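Local coordinates for protein ADP-ribosyltransferase (Staphylococcus aureus, PDB 1OJQ) that probably transfers the ADP-ribose unit of NAD+ to a target protein, as a C3-like mono-ADP-ribosyltransferase exoenzyme, at residues A[15-29]-A[67-81]. Numbering follows the deposited sequence.
Sequences WGNSLIKSAKYSSKD and QLDSTISKSVTPDSV
The carboxylate of Asp29, which closes a capping box with Ser26 at the start of helix 27-38, also binds Thr71 and Lys74 in the N-terminal helical part of this C3-like ADP-ribosyltransferase fold. In the box, Ser26 OG accepts from Asp29 N, while Ser26 N donates back to Asp29 OD2 in a nearly straight bond (171°). That same oxygen turns its syn lone pair to Lys74 NZ, 2.6 Å away, in a salt bridge; the lysine reaches it with its chain fully extended beyond CG. The other oxygen, OD1, receives Thr71 OG1 at 2.6 Å from the anti side, 24° out of the carboxylate plane. With both oxygens held, the carboxylate can hardly rotate, and helix 27-38 is tied to helix 59-73 through Thr71 and to Lys74 just beyond. Ala23 CB packs on Lys74 CB at 3.8 Å. Two waters each bridge Tyr25 OH and Ser75 OG, itself hydrogen-bonded to Ala164 O. Leu19 CD1 presses on Pro78 CD (3.3 Å, a tight fit) and covers one face of the Trp15 indole; Val81 CG2 lies over the opposite face. With CG anti to its backbone N (chi1 -173°), Trp15 reaches across to the chain entering strand 81-87, where NE1 donates in the ring plane to the anti lone pair of Asp79 OD1 at 2.8 Å.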
ATOM      1  N   TRP A  15      13.605  12.304   2.008  1.00  8.90           N
ATOM      2  CA  TRP A  15      12.232  12.789   1.822  1.00  9.14           C
ATOM      3  C   TRP A  15      11.347  12.274   2.947  1.00  8.10           C
ATOM      4  O   TRP A  15      10.643  13.052   3.584  1.00  9.42           O
ATOM      5  CB  TRP A  15      11.669  12.367   0.469  1.00 10.96           C
ATOM      6  CG  TRP A  15      10.333  12.917   0.069  1.00  7.20           C
ATOM      7  CD1 TRP A  15      10.090  14.094  -0.581  1.00  9.26           C
ATOM      8  CD2 TRP A  15       9.045  12.324   0.283  1.00  6.60           C
ATOM      9  NE1 TRP A  15       8.741  14.280  -0.786  1.00  8.45           N
ATOM     10  CE2 TRP A  15       8.081  13.194  -0.259  1.00  8.99           C
ATOM     11  CE3 TRP A  15       8.625  11.135   0.886  1.00 12.29           C
ATOM     12  CZ2 TRP A  15       6.719  12.907  -0.217  1.00 14.45           C
ATOM     13  CZ3 TRP A  15       7.283  10.833   0.941  1.00 10.34           C
ATOM     14  CH2 TRP A  15       6.361  11.730   0.385  1.00 13.76           C
ATOM     15  N   GLY A  16      11.402  10.961   3.181  1.00  8.07           N
ATOM     16  CA  GLY A  16      10.610  10.399   4.260  1.00  8.95           C
ATOM     17  C   GLY A  16      10.876  11.021   5.616  1.00  8.69           C
ATOM     18  O   GLY A  16       9.894  11.260   6.343  1.00 10.64           O
ATOM     19  N   ASN A  17      12.125  11.257   5.993  1.00  7.39           N
ATOM     20  CA  ASN A  17      12.441  11.864   7.288  1.00  5.89           C
ATOM     21  C   ASN A  17      11.787  13.233   7.446  1.00  7.35           C
ATOM     22  O   ASN A  17      11.551  13.698   8.570  1.00 11.23           O
ATOM     23  CB  ASN A  17      13.960  11.999   7.424  1.00  9.90           C
ATOM     24  CG  ASN A  17      14.638  10.700   7.800  1.00 15.47           C
ATOM     25  OD1 ASN A  17      15.851  10.530   7.660  1.00 14.77           O
ATOM     26  ND2 ASN A  17      13.843   9.757   8.291  1.00  9.22           N
ATOM     27  N   SER A  18      11.503  13.889   6.318  1.00  9.67           N
ATOM     28  CA  SER A  18      10.855  15.210   6.425  1.00 11.57           C
ATOM     29  C   SER A  18       9.421  15.021   6.895  1.00 12.18           C
ATOM     30  O   SER A  18       8.889  15.865   7.619  1.00 13.05           O
ATOM     31  CB  SER A  18      10.935  16.011   5.122  1.00 10.69           C
ATOM     32  OG  SER A  18       9.998  15.539   4.155  1.00 10.96           O
ATOM     33  N   LEU A  19       8.785  13.902   6.511  1.00  8.98           N
ATOM     34  CA  LEU A  19       7.450  13.689   7.081  1.00  9.68           C
ATOM     35  C   LEU A  19       7.553  13.390   8.571  1.00  9.33           C
ATOM     36  O   LEU A  19       6.721  13.844   9.369  1.00 11.12           O
ATOM     37  CB  LEU A  19       6.709  12.534   6.394  1.00  8.39           C
ATOM     38  CG  LEU A  19       6.013  12.886   5.072  1.00 11.54           C
ATOM     39  CD1 LEU A  19       7.088  13.152   4.034  1.00 12.67           C
ATOM     40  CD2 LEU A  19       5.062  11.778   4.644  1.00  8.58           C
ATOM     41  N   ILE A  20       8.572  12.613   8.944  1.00  6.86           N
ATOM     42  CA  ILE A  20       8.657  12.227  10.359  1.00  7.11           C
ATOM     43  C   ILE A  20       8.872  13.482  11.196  1.00 12.13           C
ATOM     44  O   ILE A  20       8.234  13.676  12.226  1.00 10.76           O
ATOM     45  CB  ILE A  20       9.771  11.200  10.597  1.00 10.44           C
ATOM     46  CG1 ILE A  20       9.429   9.824  10.003  1.00  7.42           C
ATOM     47  CG2 ILE A  20      10.119  11.147  12.076  1.00 15.32           C
ATOM     48  CD1 ILE A  20      10.552   8.804  10.064  1.00 13.27           C
ATOM     49  N   LYS A  21       9.779  14.331  10.716  1.00 11.91           N
ATOM     50  CA  LYS A  21      10.046  15.588  11.408  1.00  9.36           C
ATOM     51  C   LYS A  21       8.761  16.360  11.635  1.00  8.75           C
ATOM     52  O   LYS A  21       8.510  16.881  12.734  1.00 12.00           O
ATOM     53  CB  LYS A  21      11.028  16.432  10.590  1.00 12.24           C
ATOM     54  CG  LYS A  21      11.370  17.740  11.289  1.00 18.04           C
ATOM     55  CD  LYS A  21      12.608  18.384  10.678  1.00 25.46           C
ATOM     56  CE  LYS A  21      12.929  19.700  11.380  1.00 38.03           C
ATOM     57  NZ  LYS A  21      14.049  20.431  10.724  1.00 46.37           N
ATOM     58  N   SER A  22       7.918  16.431  10.606  1.00  9.31           N
ATOM     59  CA  SER A  22       6.718  17.252  10.739  1.00 11.98           C
ATOM     60  C   SER A  22       5.729  16.649  11.722  1.00 13.14           C
ATOM     61  O   SER A  22       4.916  17.355  12.333  1.00 12.71           O
ATOM     62  CB  SER A  22       6.070  17.470   9.368  1.00 10.17           C
ATOM     63  OG  SER A  22       5.454  16.266   8.942  1.00 20.23           O
ATOM     64  N   ALA A  23       5.757  15.334  11.915  1.00 11.16           N
ATOM     65  CA  ALA A  23       4.727  14.709  12.751  1.00  9.24           C
ATOM     66  C   ALA A  23       4.955  14.875  14.249  1.00  9.11           C
ATOM     67  O   ALA A  23       3.961  14.788  14.992  1.00 13.51           O
ATOM     68  CB  ALA A  23       4.641  13.221  12.381  1.00  9.18           C
ATOM     69  N   LYS A  24       6.184  15.085  14.719  1.00  9.87           N
ATOM     70  CA  LYS A  24       6.494  15.270  16.131  1.00  8.80           C
ATOM     71  C   LYS A  24       5.932  14.119  16.953  1.00  9.29           C
ATOM     72  O   LYS A  24       5.158  14.343  17.886  1.00 14.62           O
ATOM     73  CB  LYS A  24       5.889  16.545  16.723  1.00 13.58           C
ATOM     74  CG  LYS A  24       6.275  17.837  16.025  1.00 24.25           C
ATOM     75  CD  LYS A  24       5.511  19.010  16.627  1.00 24.08           C
ATOM     76  N   TYR A  25       6.282  12.898  16.581  1.00 10.41           N
ATOM     77  CA  TYR A  25       5.676  11.738  17.198  1.00 13.40           C
ATOM     78  C   TYR A  25       5.930  11.700  18.712  1.00 13.94           C
ATOM     79  O   TYR A  25       7.047  11.993  19.130  1.00 14.66           O
ATOM     80  CB  TYR A  25       6.235  10.448  16.585  1.00 11.29           C
ATOM     81  CG  TYR A  25       5.779  10.142  15.184  1.00  7.96           C
ATOM     82  CD1 TYR A  25       6.684   9.597  14.282  1.00 14.96           C
ATOM     83  CD2 TYR A  25       4.472  10.381  14.787  1.00  5.61           C
ATOM     84  CE1 TYR A  25       6.299   9.297  12.985  1.00  9.70           C
ATOM     85  CE2 TYR A  25       4.074  10.091  13.491  1.00  3.34           C
ATOM     86  CZ  TYR A  25       4.990   9.555  12.615  1.00  3.22           C
ATOM     87  OH  TYR A  25       4.611   9.257  11.324  1.00 10.86           O
ATOM     88  N   SER A  26       4.909  11.306  19.454  1.00 10.94           N
ATOM     89  CA  SER A  26       4.993  11.010  20.877  1.00 13.65           C
ATOM     90  C   SER A  26       5.420   9.568  21.122  1.00 17.04           C
ATOM     91  O   SER A  26       5.506   8.777  20.188  1.00  8.44           O
ATOM     92  CB  SER A  26       3.616  11.220  21.521  1.00  7.70           C
ATOM     93  OG  SER A  26       2.769  10.163  21.058  1.00 14.40           O
ATOM     94  N   SER A  27       5.675   9.188  22.371  1.00 12.77           N
ATOM     95  CA  SER A  27       6.038   7.798  22.656  1.00 11.16           C
ATOM     96  C   SER A  27       4.914   6.864  22.247  1.00 10.81           C
ATOM     97  O   SER A  27       5.161   5.749  21.764  1.00  7.27           O
ATOM     98  CB  SER A  27       6.346   7.625  24.146  0.33 11.11           C
ATOM     99  OG  SER A  27       7.437   8.450  24.521  0.33 12.41           O
ATOM    100  N   LYS A  28       3.660   7.307  22.434  1.00  9.82           N
ATOM    101  CA  LYS A  28       2.546   6.438  22.049  1.00 10.13           C
ATOM    102  C   LYS A  28       2.450   6.235  20.541  1.00  8.84           C
ATOM    103  O   LYS A  28       2.122   5.132  20.098  1.00  8.13           O
ATOM    104  CB  LYS A  28       1.237   7.063  22.564  1.00 21.78           C
ATOM    105  CG  LYS A  28       0.627   6.278  23.721  1.00 26.98           C
ATOM    106  CD  LYS A  28      -0.452   5.342  23.168  1.00 20.42           C
ATOM    107  CE  LYS A  28      -0.840   4.313  24.217  1.00 22.05           C
ATOM    108  NZ  LYS A  28      -1.328   3.056  23.600  1.00 51.25           N
ATOM    109  N   ASP A  29       2.728   7.298  19.790  1.00  8.43           N
ATOM    110  CA  ASP A  29       2.780   7.235  18.335  1.00  8.78           C
ATOM    111  C   ASP A  29       3.770   6.155  17.915  1.00  9.58           C
ATOM    112  O   ASP A  29       3.535   5.290  17.075  1.00  7.72           O
ATOM    113  CB  ASP A  29       3.199   8.569  17.732  1.00  9.66           C
ATOM    114  CG  ASP A  29       2.147   9.652  17.785  1.00 10.05           C
ATOM    115  OD1 ASP A  29       0.959   9.331  17.614  1.00 11.82           O
ATOM    116  OD2 ASP A  29       2.515  10.832  17.991  1.00 12.16           O
ATOM    117  N   GLN A  67      -5.850   5.383  17.965  1.00  5.55           N
ATOM    118  CA  GLN A  67      -4.451   5.773  18.082  1.00  5.58           C
ATOM    119  C   GLN A  67      -3.780   5.811  16.716  1.00  9.21           C
ATOM    120  O   GLN A  67      -3.173   6.841  16.406  1.00  8.93           O
ATOM    121  CB  GLN A  67      -3.711   4.820  19.038  1.00  5.93           C
ATOM    122  CG  GLN A  67      -2.215   5.061  19.124  1.00  6.09           C
ATOM    123  CD  GLN A  67      -1.783   6.427  19.568  1.00  8.34           C
ATOM    124  OE1 GLN A  67      -1.131   7.181  18.825  1.00 16.59           O
ATOM    125  NE2 GLN A  67      -2.105   6.815  20.785  1.00  4.41           N
ATOM    126  N   LEU A  68      -3.855   4.724  15.936  1.00  6.21           N
ATOM    127  CA  LEU A  68      -3.094   4.709  14.660  1.00  5.23           C
ATOM    128  C   LEU A  68      -3.656   5.745  13.697  1.00  6.41           C
ATOM    129  O   LEU A  68      -2.908   6.359  12.940  1.00  6.22           O
ATOM    130  CB  LEU A  68      -3.087   3.311  14.048  1.00  7.34           C
ATOM    131  CG  LEU A  68      -2.028   3.012  12.982  1.00 12.02           C
ATOM    132  CD1 LEU A  68      -0.609   3.317  13.454  1.00 10.27           C
ATOM    133  CD2 LEU A  68      -2.088   1.561  12.514  1.00 12.44           C
ATOM    134  N   ASP A  69      -4.977   5.951  13.721  1.00  4.00           N
ATOM    135  CA  ASP A  69      -5.580   6.981  12.896  1.00  1.71           C
ATOM    136  C   ASP A  69      -4.973   8.338  13.243  1.00  6.02           C
ATOM    137  O   ASP A  69      -4.652   9.111  12.349  1.00  6.92           O
ATOM    138  CB  ASP A  69      -7.083   7.067  13.105  1.00  4.50           C
ATOM    139  CG  ASP A  69      -7.904   5.938  12.514  1.00  8.01           C
ATOM    140  OD1 ASP A  69      -7.380   5.030  11.819  1.00  8.44           O
ATOM    141  OD2 ASP A  69      -9.126   5.987  12.773  1.00 12.58           O
ATOM    142  N   SER A  70      -4.863   8.590  14.549  1.00  6.10           N
ATOM    143  CA  SER A  70      -4.300   9.870  14.982  1.00  6.93           C
ATOM    144  C   SER A  70      -2.839  10.000  14.575  1.00  8.44           C
ATOM    145  O   SER A  70      -2.422  11.036  14.031  1.00  7.99           O
ATOM    146  CB  SER A  70      -4.480  10.000  16.500  1.00  7.79           C
ATOM    147  OG  SER A  70      -3.652  11.041  16.974  1.00 12.11           O
ATOM    148  N   THR A  71      -2.073   8.924  14.805  1.00  2.85           N
ATOM    149  CA  THR A  71      -0.664   8.969  14.418  1.00  2.74           C
ATOM    150  C   THR A  71      -0.458   9.297  12.940  1.00  8.21           C
ATOM    151  O   THR A  71       0.354  10.145  12.538  1.00  5.09           O
ATOM    152  CB  THR A  71      -0.017   7.613  14.761  1.00  4.72           C
ATOM    153  OG1 THR A  71      -0.111   7.457  16.186  1.00  7.76           O
ATOM    154  CG2 THR A  71       1.445   7.569  14.346  1.00  3.17           C
ATOM    155  N   ILE A  72      -1.198   8.596  12.071  1.00  6.07           N
ATOM    156  CA  ILE A  72      -1.021   8.812  10.617  1.00  6.03           C
ATOM    157  C   ILE A  72      -1.406  10.229  10.238  1.00  3.96           C
ATOM    158  O   ILE A  72      -0.796  10.853   9.366  1.00 10.29           O
ATOM    159  CB  ILE A  72      -1.829   7.741   9.864  1.00  5.63           C
ATOM    160  CG1 ILE A  72      -1.305   6.307  10.106  1.00  4.00           C
ATOM    161  CG2 ILE A  72      -1.931   8.016   8.368  1.00  8.75           C
ATOM    162  CD1 ILE A  72      -2.207   5.209   9.545  1.00  4.83           C
ATOM    163  N   SER A  73      -2.412  10.780  10.875  1.00  5.15           N
ATOM    164  CA  SER A  73      -2.936  12.117  10.573  1.00  6.59           C
ATOM    165  C   SER A  73      -1.926  13.200  10.909  1.00  6.73           C
ATOM    166  O   SER A  73      -2.116  14.347  10.507  1.00  7.82           O
ATOM    167  CB  SER A  73      -4.245  12.349  11.353  1.00  9.33           C
ATOM    168  OG  SER A  73      -3.972  12.720  12.715  1.00 11.46           O
ATOM    169  N   LYS A  74      -0.869  12.861  11.658  1.00 11.03           N
ATOM    170  CA  LYS A  74       0.113  13.862  12.072  1.00  9.33           C
ATOM    171  C   LYS A  74       1.049  14.297  10.953  1.00  9.65           C
ATOM    172  O   LYS A  74       1.787  15.277  11.111  1.00  7.79           O
ATOM    173  CB  LYS A  74       0.946  13.372  13.277  1.00  4.97           C
ATOM    174  CG  LYS A  74       0.081  13.424  14.540  1.00  8.29           C
ATOM    175  CD  LYS A  74       0.884  13.027  15.771  1.00 11.20           C
ATOM    176  CE  LYS A  74       0.020  13.073  17.027  1.00 17.17           C
ATOM    177  NZ  LYS A  74       0.871  12.775  18.232  1.00 18.05           N
ATOM    178  N   SER A  75       1.031  13.574   9.833  1.00  7.21           N
ATOM    179  CA  SER A  75       1.831  14.047   8.703  1.00  4.85           C
ATOM    180  C   SER A  75       1.040  13.893   7.404  1.00  8.62           C
ATOM    181  O   SER A  75       0.246  12.969   7.217  1.00 11.30           O
ATOM    182  CB  SER A  75       3.181  13.344   8.559  1.00 10.03           C
ATOM    183  OG  SER A  75       3.067  11.932   8.632  1.00 11.01           O
ATOM    184  N   VAL A  76       1.310  14.842   6.517  1.00  8.74           N
ATOM    185  CA  VAL A  76       0.769  14.767   5.163  1.00  7.75           C
ATOM    186  C   VAL A  76       1.915  14.777   4.175  1.00 10.60           C
ATOM    187  O   VAL A  76       3.038  15.211   4.440  1.00  8.89           O
ATOM    188  CB  VAL A  76      -0.210  15.910   4.841  1.00  6.09           C
ATOM    189  CG1 VAL A  76      -1.407  15.835   5.780  1.00 10.39           C
ATOM    190  CG2 VAL A  76       0.474  17.271   4.911  1.00  9.44           C
ATOM    191  N   THR A  77       1.655  14.271   2.970  1.00  5.70           N
ATOM    192  CA  THR A  77       2.731  14.291   1.984  1.00  6.03           C
ATOM    193  C   THR A  77       3.093  15.710   1.553  1.00  5.62           C
ATOM    194  O   THR A  77       2.207  16.483   1.190  1.00  8.26           O
ATOM    195  CB  THR A  77       2.326  13.484   0.726  1.00  9.20           C
ATOM    196  OG1 THR A  77       1.084  14.017   0.242  1.00  7.23           O
ATOM    197  CG2 THR A  77       2.090  12.016   1.070  1.00  8.76           C
ATOM    198  N   PRO A  78       4.366  16.066   1.598  1.00  8.75           N
ATOM    199  CA  PRO A  78       4.763  17.417   1.165  1.00  9.62           C
ATOM    200  C   PRO A  78       4.827  17.560  -0.346  1.00 10.16           C
ATOM    201  O   PRO A  78       4.956  18.673  -0.863  1.00  9.18           O
ATOM    202  CB  PRO A  78       6.171  17.533   1.767  1.00 11.24           C
ATOM    203  CG  PRO A  78       6.703  16.129   1.656  1.00 10.36           C
ATOM    204  CD  PRO A  78       5.524  15.276   2.059  1.00  8.83           C
ATOM    205  N   ASP A  79       4.754  16.463  -1.089  1.00 11.72           N
ATOM    206  CA  ASP A  79       4.674  16.451  -2.550  1.00  8.09           C
ATOM    207  C   ASP A  79       3.703  15.348  -2.991  1.00  8.40           C
ATOM    208  O   ASP A  79       3.528  14.388  -2.247  1.00 10.08           O
ATOM    209  CB  ASP A  79       6.001  16.163  -3.239  1.00  7.94           C
ATOM    210  CG  ASP A  79       7.136  17.078  -2.812  1.00 15.26           C
ATOM    211  OD1 ASP A  79       7.952  16.716  -1.942  1.00 11.65           O
ATOM    212  OD2 ASP A  79       7.192  18.196  -3.365  1.00 12.88           O
ATOM    213  N   SER A  80       3.149  15.484  -4.189  1.00  7.82           N
ATOM    214  CA  SER A  80       2.511  14.317  -4.809  1.00 10.50           C
ATOM    215  C   SER A  80       3.594  13.255  -4.943  1.00 10.25           C
ATOM    216  O   SER A  80       4.744  13.599  -5.260  1.00  8.88           O
ATOM    217  CB  SER A  80       1.911  14.729  -6.143  1.00 13.67           C
ATOM    218  OG  SER A  80       1.611  13.622  -6.968  1.00 24.43           O
ATOM    219  N   VAL A  81       3.308  11.979  -4.692  1.00  5.30           N
ATOM    220  CA  VAL A  81       4.394  10.990  -4.752  1.00  5.51           C
ATOM    221  C   VAL A  81       3.858   9.611  -5.118  1.00  9.35           C
ATOM    222  O   VAL A  81       2.704   9.341  -4.757  1.00  9.64           O
ATOM    223  CB  VAL A  81       5.121  10.900  -3.385  1.00 11.24           C
ATOM    224  CG1 VAL A  81       4.139  10.574  -2.262  1.00  6.91           C
ATOM    225  CG2 VAL A  81       6.250   9.877  -3.394  1.00  8.43           C
TER
HETATM  226  O   HOH W   1       3.158  16.948   7.471  1.00 12.62           O
HETATM  227  O   HOH W   2       1.534  17.142  12.950  1.00 32.18           O
HETATM  228  O   HOH W   3       2.617  15.024  18.521  1.00 26.41           O
HETATM  229  O   HOH W   4       2.378  10.446  10.689  1.00  6.69           O
HETATM  230  O   HOH W   5       5.667  10.403   8.942  1.00 10.84           O
HETATM  231  O   HOH W   6      -1.303  10.512  18.852  1.00 15.36           O